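Putative hexulose 6 phosphate synthase (Salmonella typhimurium, PDB 3F4W) belongs to the HUMPS family of TIM-barrel proteins, is probably an enzyme, and assembles as two copies of one chain. Local coordinates at residues G103-V108 against G127-A132; K61-G66 against L84-V89; I168-V173 against A200-Q205; K2-L7 against V183-S188. One frame throughout, in Å; residues are numbered along the deposited sequence.

Overall arrangement
All four contacts belong to one eight-stranded parallel barrel and its surrounding helices. Interaction 4 closes the ring by joining the first strand to the last, and along the chain interactions 1 and 2 are nested inside the loop it closes. Interaction 1 meets interaction 4 where Met130 CE lies 3.8 Å from Val183 CG2, and meets interaction 2 where Val108 CG1 lies 3.4 Å from Gly85 CA. Interaction 3, centred about 10 Å from interaction 4, packs directly on its outer face, with Ile203 CD1 3.9 Å from Val186 CG1. Interactions 2 and 3 are about 30 Å apart between centres. A malonate ion, probably from the crystallisation liquor, is hydrogen-bonded by Ser188 N and, weakly, by Gly187 N of interaction 4.

Interaction 1 (G103-V108 against G127-A132); sequences GKQVVV and GADMLA
The two strands of a beta-alpha-beta unit of the TIM barrel, made of strand 105-109, helix 116-126 and strand 130-134, meet here in parallel, with Val108 paired to Leu131. Two backbone bonds define the register: Val108 N donates to Met130 O at 2.9 Å, and Ala132 N donates to Val108 O at 2.8 Å. The two short strand axes diverge by 37°, as expected of a strongly twisted barrel sheet.

The side chain of Met130 carries much of the contact. With CG anti to the backbone N (chi1 -177°) and the chain extended beyond it, its thioether runs past Val107. Val107 CG2 touches Met130 SD at 3.7 Å, and Val107 CG1 reaches Ala132 CB at 3.8 Å. On the face bearing Val108 and Leu131, these two side chains lie alongside, pointing the same way, and Leu131 CD2 is 3.7 Å from Val108 CB.

At the start of the strands the contact becomes polar. Gln105 is bent at chi2, and its NE2 donates to Val106 O at 2.9 Å; that oxygen lies close to the plane of the Gln105 amide (8° out). Gln105 NE2 also comes within 3.5 Å of Met130 CB. Water 1 donates to both Gln105 OE1 and Asp129 OD2; water 2 donates to Val106 O and accepts from Asp129 N, which is 2.7 Å from it.

Val108 and Leu131 pack against Leu123 and Val120 of helix 116-126, respectively. Strands 80-84 and 161-165 continue the sheet beyond the pair, with Val107 touching Tyr80 and Ala132 touching Ala163.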
# COMPACT_ATOMS: atom_id res chain seq x y z
N GLY A 103 -19.38 8.80 7.09
CA GLY A 103 -20.54 7.96 6.84
C GLY A 103 -20.25 6.96 5.74
O GLY A 103 -21.16 6.50 5.04
N LYS A 104 -18.98 6.61 5.58
CA LYS A 104 -18.58 5.67 4.54
C LYS A 104 -18.06 4.36 5.13
O LYS A 104 -18.40 4.00 6.25
CB LYS A 104 -17.58 6.34 3.59
CG LYS A 104 -18.14 7.63 3.00
CD LYS A 104 -17.21 8.26 1.98
CE LYS A 104 -17.82 9.52 1.39
NZ LYS A 104 -16.86 10.22 0.48
N GLN A 105 -17.25 3.63 4.37
CA GLN A 105 -16.95 2.25 4.75
C GLN A 105 -15.51 1.81 4.47
O GLN A 105 -14.96 2.08 3.40
CB GLN A 105 -17.92 1.29 4.05
CG GLN A 105 -17.64 -0.19 4.31
CD GLN A 105 -18.15 -0.65 5.66
OE1 GLN A 105 -19.28 -0.36 6.05
NE2 GLN A 105 -17.32 -1.39 6.39
N VAL A 106 -14.93 1.13 5.44
CA VAL A 106 -13.62 0.52 5.29
C VAL A 106 -13.76 -0.97 4.96
O VAL A 106 -14.59 -1.68 5.54
CB VAL A 106 -12.78 0.67 6.57
CG1 VAL A 106 -11.63 -0.34 6.60
CG2 VAL A 106 -12.26 2.10 6.70
N VAL A 107 -12.97 -1.43 4.00
CA VAL A 107 -12.90 -2.84 3.67
C VAL A 107 -11.53 -3.37 4.06
O VAL A 107 -10.51 -2.85 3.60
CB VAL A 107 -13.11 -3.07 2.16
CG1 VAL A 107 -12.87 -4.53 1.81
CG2 VAL A 107 -14.51 -2.63 1.73
N VAL A 108 -11.49 -4.38 4.91
CA VAL A 108 -10.21 -4.95 5.32
C VAL A 108 -9.82 -6.05 4.34
O VAL A 108 -10.47 -7.09 4.27
CB VAL A 108 -10.26 -5.53 6.75
CG1 VAL A 108 -8.86 -5.97 7.18
CG2 VAL A 108 -10.81 -4.51 7.72
N GLY A 127 -13.86 -4.03 15.61
CA GLY A 127 -14.83 -3.16 14.96
C GLY A 127 -14.95 -3.32 13.45
O GLY A 127 -15.80 -2.68 12.83
N ALA A 128 -14.11 -4.15 12.86
CA ALA A 128 -14.13 -4.34 11.41
C ALA A 128 -15.44 -4.95 10.94
O ALA A 128 -15.88 -5.98 11.46
CB ALA A 128 -12.94 -5.17 10.94
N ASP A 129 -16.03 -4.32 9.93
CA ASP A 129 -17.41 -4.53 9.54
C ASP A 129 -17.50 -5.24 8.19
O ASP A 129 -18.53 -5.82 7.85
CB ASP A 129 -18.08 -3.16 9.42
CG ASP A 129 -19.52 -3.17 9.86
OD1 ASP A 129 -20.17 -4.23 9.73
OD2 ASP A 129 -20.00 -2.13 10.34
N MET A 130 -16.42 -5.16 7.42
CA MET A 130 -16.40 -5.71 6.07
C MET A 130 -15.01 -6.22 5.74
O MET A 130 -14.03 -5.48 5.84
CB MET A 130 -16.81 -4.63 5.07
CG MET A 130 -16.91 -5.11 3.63
SD MET A 130 -17.88 -3.96 2.64
CE MET A 130 -17.83 -4.77 1.04
N LEU A 131 -14.93 -7.48 5.34
CA LEU A 131 -13.65 -8.13 5.09
C LEU A 131 -13.64 -8.73 3.70
O LEU A 131 -14.65 -9.25 3.24
CB LEU A 131 -13.40 -9.24 6.12
CG LEU A 131 -13.70 -8.92 7.59
CD1 LEU A 131 -13.67 -10.19 8.44
CD2 LEU A 131 -12.73 -7.86 8.13
N ALA A 132 -12.50 -8.65 3.04
CA ALA A 132 -12.37 -9.20 1.70
C ALA A 132 -11.30 -10.27 1.72
O ALA A 132 -10.16 -10.00 2.07
CB ALA A 132 -11.98 -8.10 0.72
O HOH W 1 -20.55 -0.02 8.61
O HOH W 2 -14.43 -2.96 8.16

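Interaction 2 (K61-G66 against L84-V89); sequences KIMDGG and LGVTDV
Two hydrogen bonds tie Met63 and Ile62, at the end of barrel strand 55-62, to the loop that leads from strand 80-84 into helix 89-102. Leu84 N donates to Ile62 O at 2.9 Å, an almost straight bond (177°) in the carbonyl plane. The hydroxyl of Thr87 donates to the next carbonyl, with OG1 2.6 Å from Met63 O, but it comes from above the carbonyl plane. OG1 stands anti to the backbone N of Thr87 (chi1 -162°), which aims it across the gap. A type I turn, closed by Thr87 N to Leu84 O at 3.1 Å, brings its first and last residues, Leu84 and Thr87, to face the consecutive carbonyls of Ile62 and Met63.

Apolar contacts fill in around these bonds. The bend at chi2 (70°) lays the Met63 thioether alongside Thr87, with Met63 SD 3.6 Å from Thr87 CB. Met63 SD also meets Leu84 CD2 at 3.9 Å, while Leu84 CD1 rests on Lys61 CB at 3.6 Å.

Charged groups differ in where they lead. Lys61 NZ forms a buried ion pair with Asp59 within the chain. At the subunit boundary, Asp88 OD1 makes a salt bridge with Arg144 of the second subunit, and Asp64 accepts from backbone nitrogens of Thr137 and Asp138 of that subunit.

Buried carbonyls of Ile62 and Met63 are thus satisfied by donors from the facing loop, and the Met63 thioether and Leu84 methyls pack beside these bonds. The same loops carry the charges that meet the other subunit.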
# COMPACT_ATOMS: atom_id res chain seq x y z
N LYS A 61 -5.02 -0.09 -0.10
CA LYS A 61 -4.31 -1.11 0.67
C LYS A 61 -3.47 -0.46 1.77
O LYS A 61 -2.27 -0.73 1.90
CB LYS A 61 -3.42 -1.96 -0.24
CG LYS A 61 -4.17 -3.00 -1.07
CD LYS A 61 -3.19 -3.90 -1.81
CE LYS A 61 -3.92 -4.93 -2.67
NZ LYS A 61 -4.52 -4.31 -3.87
N ILE A 62 -4.12 0.38 2.55
CA ILE A 62 -3.47 1.13 3.62
C ILE A 62 -2.73 0.24 4.62
O ILE A 62 -3.26 -0.78 5.08
CB ILE A 62 -4.49 2.02 4.35
CG1 ILE A 62 -5.06 3.06 3.39
CG2 ILE A 62 -3.85 2.70 5.54
CD1 ILE A 62 -6.20 3.87 3.98
N MET A 63 -1.51 0.64 4.96
CA MET A 63 -0.68 -0.12 5.88
C MET A 63 -0.28 0.75 7.07
O MET A 63 0.11 0.25 8.12
CB MET A 63 0.59 -0.61 5.16
CG MET A 63 1.46 -1.54 5.99
SD MET A 63 0.67 -3.15 6.22
CE MET A 63 1.80 -3.97 7.35
N ASP A 64 -0.39 2.06 6.89
CA ASP A 64 0.02 3.01 7.92
C ASP A 64 -0.64 4.35 7.65
O ASP A 64 -1.20 4.57 6.57
CB ASP A 64 1.55 3.15 7.94
CG ASP A 64 2.05 3.92 9.16
OD1 ASP A 64 3.18 4.46 9.11
OD2 ASP A 64 1.31 3.99 10.16
N GLY A 65 -0.58 5.25 8.63
CA GLY A 65 -1.17 6.57 8.50
C GLY A 65 -2.64 6.45 8.17
O GLY A 65 -3.16 7.16 7.31
N GLY A 66 -3.31 5.54 8.87
CA GLY A 66 -4.68 5.16 8.58
C GLY A 66 -5.68 6.28 8.40
O GLY A 66 -6.34 6.38 7.36
N LEU A 84 -5.10 -3.04 4.86
CA LEU A 84 -4.58 -4.40 4.92
C LEU A 84 -4.86 -5.07 6.26
O LEU A 84 -4.57 -4.51 7.31
CB LEU A 84 -3.07 -4.40 4.66
CG LEU A 84 -2.52 -4.66 3.25
CD1 LEU A 84 -3.60 -4.64 2.19
CD2 LEU A 84 -1.40 -3.66 2.94
N GLY A 85 -5.40 -6.29 6.21
CA GLY A 85 -5.64 -7.06 7.42
C GLY A 85 -4.36 -7.38 8.16
O GLY A 85 -4.38 -7.63 9.37
N VAL A 86 -3.23 -7.36 7.45
CA VAL A 86 -1.95 -7.69 8.08
C VAL A 86 -1.36 -6.51 8.85
O VAL A 86 -0.36 -6.67 9.54
CB VAL A 86 -0.91 -8.20 7.05
CG1 VAL A 86 -1.31 -9.57 6.53
CG2 VAL A 86 -0.74 -7.22 5.91
N THR A 87 -1.97 -5.34 8.73
CA THR A 87 -1.47 -4.17 9.44
C THR A 87 -1.92 -4.15 10.90
O THR A 87 -2.73 -4.97 11.32
CB THR A 87 -1.88 -2.85 8.76
OG1 THR A 87 -1.03 -1.79 9.24
CG2 THR A 87 -3.33 -2.50 9.06
N ASP A 88 -1.39 -3.20 11.66
CA ASP A 88 -1.70 -3.10 13.08
C ASP A 88 -3.16 -2.73 13.30
O ASP A 88 -3.74 -1.98 12.50
CB ASP A 88 -0.77 -2.06 13.74
CG ASP A 88 -0.73 -2.18 15.25
OD1 ASP A 88 0.33 -2.57 15.79
OD2 ASP A 88 -1.76 -1.89 15.90
N VAL A 89 -3.76 -3.24 14.37
CA VAL A 89 -5.14 -2.92 14.68
C VAL A 89 -5.36 -1.41 14.87
O VAL A 89 -6.44 -0.90 14.58
CB VAL A 89 -5.66 -3.68 15.92
CG1 VAL A 89 -5.78 -5.14 15.61
CG2 VAL A 89 -4.73 -3.47 17.11

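Interaction 3 (I168-V173 against A200-Q205); sequences ISSQTV and ARKISQ
Ile203 reaches Ser170 because CG1 is turned anti to its carbonyl carbon (chi1 -68°) and chi2 carries CD1 onward, fully extended (169°). The contact sets the loop that follows barrel strand 161-165 against helix 196-209, the last helix packed round the TIM barrel. Ile203 CG1 lies 3.7 Å from Ser170 N, and Ile203 CD1 is 4.0 Å from Ser169 C, which rests the isoleucine end on the peptide between these two serines.

That peptide is held by the loop itself. Ser169 forms an ST turn, its OG accepting from Gln171 N at 3.2 Å, while Ser169 N donates to Thr172 OG1. The backbone O of Ser169 also takes a bond from Thr172 N, at 3.1 Å. No hydrogen bond crosses between residues 168-173 and 200-205, and the contact between them is van der Waals packing.

Ser170 meets the helix at a second point. Ser170 CB lies 4.0 Å from Lys202 CB, and the bent lysine chain curls back to pass Lys202 CE 3.9 Å from Ser170 OG. The hydroxyl itself is hydrogen-bonded to Glu199, one helical turn before Ile203, giving the loop a polar hold on the same helix. Ile203 also packs on Ile190 of helix 188-191. Deeper in the contact, Ile203 CG2 lies 4.0 Å from Val173 CG2.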
# COMPACT_ATOMS: atom_id res chain seq x y z
N ILE A 168 -11.31 -14.17 -10.43
CA ILE A 168 -12.64 -14.72 -10.72
C ILE A 168 -13.11 -14.29 -12.11
O ILE A 168 -12.91 -13.15 -12.52
CB ILE A 168 -13.66 -14.30 -9.64
CG1 ILE A 168 -13.24 -14.89 -8.29
CG2 ILE A 168 -15.07 -14.75 -10.02
CD1 ILE A 168 -13.96 -14.28 -7.10
N SER A 169 -13.72 -15.23 -12.83
CA SER A 169 -14.22 -14.96 -14.18
C SER A 169 -15.60 -15.58 -14.38
O SER A 169 -16.15 -16.20 -13.46
CB SER A 169 -13.26 -15.52 -15.23
OG SER A 169 -13.34 -16.94 -15.29
N SER A 170 -16.17 -15.42 -15.57
CA SER A 170 -17.47 -16.01 -15.86
C SER A 170 -17.40 -17.53 -15.75
O SER A 170 -18.41 -18.19 -15.48
CB SER A 170 -17.94 -15.62 -17.26
OG SER A 170 -17.06 -16.14 -18.25
N GLN A 171 -16.21 -18.09 -15.95
CA GLN A 171 -16.02 -19.53 -15.91
C GLN A 171 -16.06 -20.10 -14.49
O GLN A 171 -16.40 -21.26 -14.30
CB GLN A 171 -14.70 -19.92 -16.59
CG GLN A 171 -14.77 -19.91 -18.11
CD GLN A 171 -15.65 -21.01 -18.66
OE1 GLN A 171 -15.25 -22.18 -18.69
NE2 GLN A 171 -16.84 -20.65 -19.12
N THR A 172 -15.74 -19.27 -13.50
CA THR A 172 -15.65 -19.75 -12.12
C THR A 172 -16.56 -19.01 -11.14
O THR A 172 -16.65 -19.39 -9.97
CB THR A 172 -14.22 -19.62 -11.59
OG1 THR A 172 -13.81 -18.25 -11.68
CG2 THR A 172 -13.27 -20.48 -12.41
N VAL A 173 -17.21 -17.95 -11.60
CA VAL A 173 -18.00 -17.10 -10.70
C VAL A 173 -19.09 -17.88 -9.96
O VAL A 173 -19.40 -17.59 -8.80
CB VAL A 173 -18.61 -15.89 -11.44
CG1 VAL A 173 -19.47 -16.34 -12.61
CG2 VAL A 173 -19.41 -15.03 -10.47
N ALA A 200 -18.92 -8.97 -18.60
CA ALA A 200 -19.57 -8.30 -17.48
C ALA A 200 -21.01 -8.78 -17.33
O ALA A 200 -21.49 -9.00 -16.22
CB ALA A 200 -19.53 -6.79 -17.67
N ARG A 201 -21.68 -8.96 -18.46
CA ARG A 201 -23.05 -9.46 -18.46
C ARG A 201 -23.15 -10.85 -17.85
O ARG A 201 -24.01 -11.11 -17.02
CB ARG A 201 -23.64 -9.48 -19.87
CG ARG A 201 -25.09 -9.94 -19.90
CD ARG A 201 -25.50 -10.43 -21.27
NE ARG A 201 -25.03 -11.78 -21.55
CZ ARG A 201 -24.17 -12.09 -22.51
NH1 ARG A 201 -23.68 -11.15 -23.30
NH2 ARG A 201 -23.81 -13.36 -22.69
N LYS A 202 -22.27 -11.75 -18.28
CA LYS A 202 -22.32 -13.15 -17.85
C LYS A 202 -22.02 -13.31 -16.36
O LYS A 202 -22.58 -14.19 -15.70
CB LYS A 202 -21.37 -14.01 -18.68
CG LYS A 202 -21.62 -13.90 -20.18
CD LYS A 202 -21.36 -15.22 -20.89
CE LYS A 202 -19.89 -15.60 -20.85
NZ LYS A 202 -19.06 -14.67 -21.65
N ILE A 203 -21.15 -12.46 -15.84
CA ILE A 203 -20.80 -12.52 -14.42
C ILE A 203 -21.93 -11.94 -13.57
O ILE A 203 -22.36 -12.57 -12.60
CB ILE A 203 -19.46 -11.79 -14.14
CG1 ILE A 203 -18.31 -12.56 -14.77
CG2 ILE A 203 -19.23 -11.63 -12.64
CD1 ILE A 203 -17.00 -11.81 -14.79
N SER A 204 -22.44 -10.78 -13.95
CA SER A 204 -23.49 -10.14 -13.17
C SER A 204 -24.77 -10.97 -13.21
O SER A 204 -25.57 -10.92 -12.29
CB SER A 204 -23.76 -8.72 -13.69
OG SER A 204 -24.22 -8.76 -15.02
N GLN A 205 -24.94 -11.72 -14.29
CA GLN A 205 -26.08 -12.63 -14.44
C GLN A 205 -26.05 -13.72 -13.38
O GLN A 205 -27.07 -14.05 -12.78
CB GLN A 205 -26.07 -13.26 -15.84
CG GLN A 205 -27.23 -14.20 -16.11
CD GLN A 205 -27.27 -14.66 -17.56
OE1 GLN A 205 -26.53 -14.14 -18.40
NE2 GLN A 205 -28.11 -15.63 -17.85

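Interaction 4 (K2-L7 against V183-S188); sequences KLQLAL and VVIVGS
Gln4 and Ile185 lie side by side and point the same way, into the interior of the TIM barrel, at the seam where strand 2-7 pairs in parallel with strand 183-186 and closes the ring. A chi1 of 172° and a straight chain carry the Gln4 amide alongside the isoleucine: Gln4 CD is 3.6 Å from Ile185 CG1, and Gln4 NE2 is 3.7 Å from Ile185 CD1. Ile185 CG1 is turned anti to its carbonyl carbon (chi1 -60°), which sets it against the glutamine. The amide end is fixed by Glu30, which accepts from NE2. Two residues before Ile185 on the same inward face, Val183 CG1 touches Gln4 CB at 3.7 Å, while Lys2 sends its extended chain to a salt bridge with Glu55.

The backbone holds the seam with four alternating bonds. Val184 N and Val186 N donate to Lys2 O and Gln4 O from nearly straight ahead of the carbonyls, with Val186 N 2.8 Å from Gln4 O. Gln4 N and Ala6 N return to Val184 O and Val186 O, Gln4 N being 2.9 Å from Val184 O. The axes of the two strands cross at 27°.

Leu3, Leu5, Val184 and Val186 occupy the outer face. Leu3 and Val184 pack on Leu207 of helix 196-209, and Leu5 packs on Met19 of helix 12-22. Beyond the strand, Ser188 N hydrogen-bonds a malonate ion. Leu3 CD1 lies 3.6 Å from Val184 O and 4.1 Å from Val186 CG2.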
# COMPACT_ATOMS: atom_id res chain seq x y z
N LYS A 2 -23.09 -7.98 -4.81
CA LYS A 2 -22.67 -6.91 -5.71
C LYS A 2 -21.50 -7.32 -6.59
O LYS A 2 -20.68 -8.14 -6.20
CB LYS A 2 -22.26 -5.68 -4.89
CG LYS A 2 -23.37 -5.08 -4.05
CD LYS A 2 -22.86 -3.85 -3.31
CE LYS A 2 -23.96 -3.12 -2.57
NZ LYS A 2 -23.42 -1.99 -1.77
N LEU A 3 -21.43 -6.73 -7.78
CA LEU A 3 -20.26 -6.90 -8.64
C LEU A 3 -19.33 -5.70 -8.52
O LEU A 3 -19.68 -4.58 -8.88
CB LEU A 3 -20.68 -7.10 -10.10
CG LEU A 3 -19.54 -7.14 -11.11
CD1 LEU A 3 -18.48 -8.16 -10.71
CD2 LEU A 3 -20.06 -7.43 -12.52
N GLN A 4 -18.12 -5.95 -8.02
CA GLN A 4 -17.11 -4.91 -7.91
C GLN A 4 -16.08 -5.13 -9.02
O GLN A 4 -15.56 -6.23 -9.18
CB GLN A 4 -16.45 -4.96 -6.53
CG GLN A 4 -15.24 -4.07 -6.37
CD GLN A 4 -14.79 -3.96 -4.92
OE1 GLN A 4 -15.62 -3.88 -4.01
NE2 GLN A 4 -13.48 -3.96 -4.69
N LEU A 5 -15.80 -4.08 -9.78
CA LEU A 5 -14.87 -4.15 -10.91
C LEU A 5 -13.53 -3.47 -10.60
O LEU A 5 -13.46 -2.25 -10.44
CB LEU A 5 -15.48 -3.51 -12.15
CG LEU A 5 -14.57 -3.41 -13.38
CD1 LEU A 5 -14.28 -4.79 -13.95
CD2 LEU A 5 -15.19 -2.52 -14.43
N ALA A 6 -12.47 -4.27 -10.53
CA ALA A 6 -11.14 -3.72 -10.28
C ALA A 6 -10.49 -3.14 -11.53
O ALA A 6 -10.22 -3.85 -12.50
CB ALA A 6 -10.23 -4.79 -9.66
N LEU A 7 -10.24 -1.83 -11.51
CA LEU A 7 -9.47 -1.17 -12.56
C LEU A 7 -8.02 -1.02 -12.09
O LEU A 7 -7.69 -0.08 -11.37
CB LEU A 7 -10.06 0.19 -12.90
CG LEU A 7 -11.54 0.22 -13.31
CD1 LEU A 7 -11.99 1.64 -13.57
CD2 LEU A 7 -11.78 -0.65 -14.53
N VAL A 183 -20.01 -9.46 -1.77
CA VAL A 183 -19.43 -8.80 -2.93
C VAL A 183 -18.48 -9.73 -3.66
O VAL A 183 -17.63 -10.37 -3.05
CB VAL A 183 -18.67 -7.51 -2.53
CG1 VAL A 183 -18.00 -6.87 -3.76
CG2 VAL A 183 -19.61 -6.52 -1.86
N VAL A 184 -18.65 -9.81 -4.97
CA VAL A 184 -17.72 -10.54 -5.82
C VAL A 184 -16.90 -9.53 -6.61
O VAL A 184 -17.46 -8.66 -7.30
CB VAL A 184 -18.46 -11.50 -6.77
CG1 VAL A 184 -17.49 -12.12 -7.75
CG2 VAL A 184 -19.19 -12.57 -5.97
N ILE A 185 -15.58 -9.62 -6.49
CA ILE A 185 -14.67 -8.69 -7.14
C ILE A 185 -14.05 -9.32 -8.39
O ILE A 185 -13.52 -10.43 -8.33
CB ILE A 185 -13.54 -8.24 -6.17
CG1 ILE A 185 -14.14 -7.55 -4.94
CG2 ILE A 185 -12.57 -7.31 -6.88
CD1 ILE A 185 -13.22 -7.54 -3.72
N VAL A 186 -14.12 -8.62 -9.51
CA VAL A 186 -13.56 -9.10 -10.76
C VAL A 186 -12.75 -7.99 -11.41
O VAL A 186 -13.14 -6.82 -11.37
CB VAL A 186 -14.67 -9.58 -11.73
CG1 VAL A 186 -14.09 -9.89 -13.10
CG2 VAL A 186 -15.37 -10.80 -11.17
N GLY A 187 -11.61 -8.36 -11.99
CA GLY A 187 -10.77 -7.38 -12.65
C GLY A 187 -10.39 -7.85 -14.04
O GLY A 187 -11.09 -7.57 -15.01
N SER A 188 -9.30 -8.61 -14.11
CA SER A 188 -8.71 -9.04 -15.37
C SER A 188 -9.69 -9.75 -16.32
O SER A 188 -9.64 -9.54 -17.53
CB SER A 188 -7.50 -9.95 -15.11
OG SER A 188 -6.91 -10.37 -16.32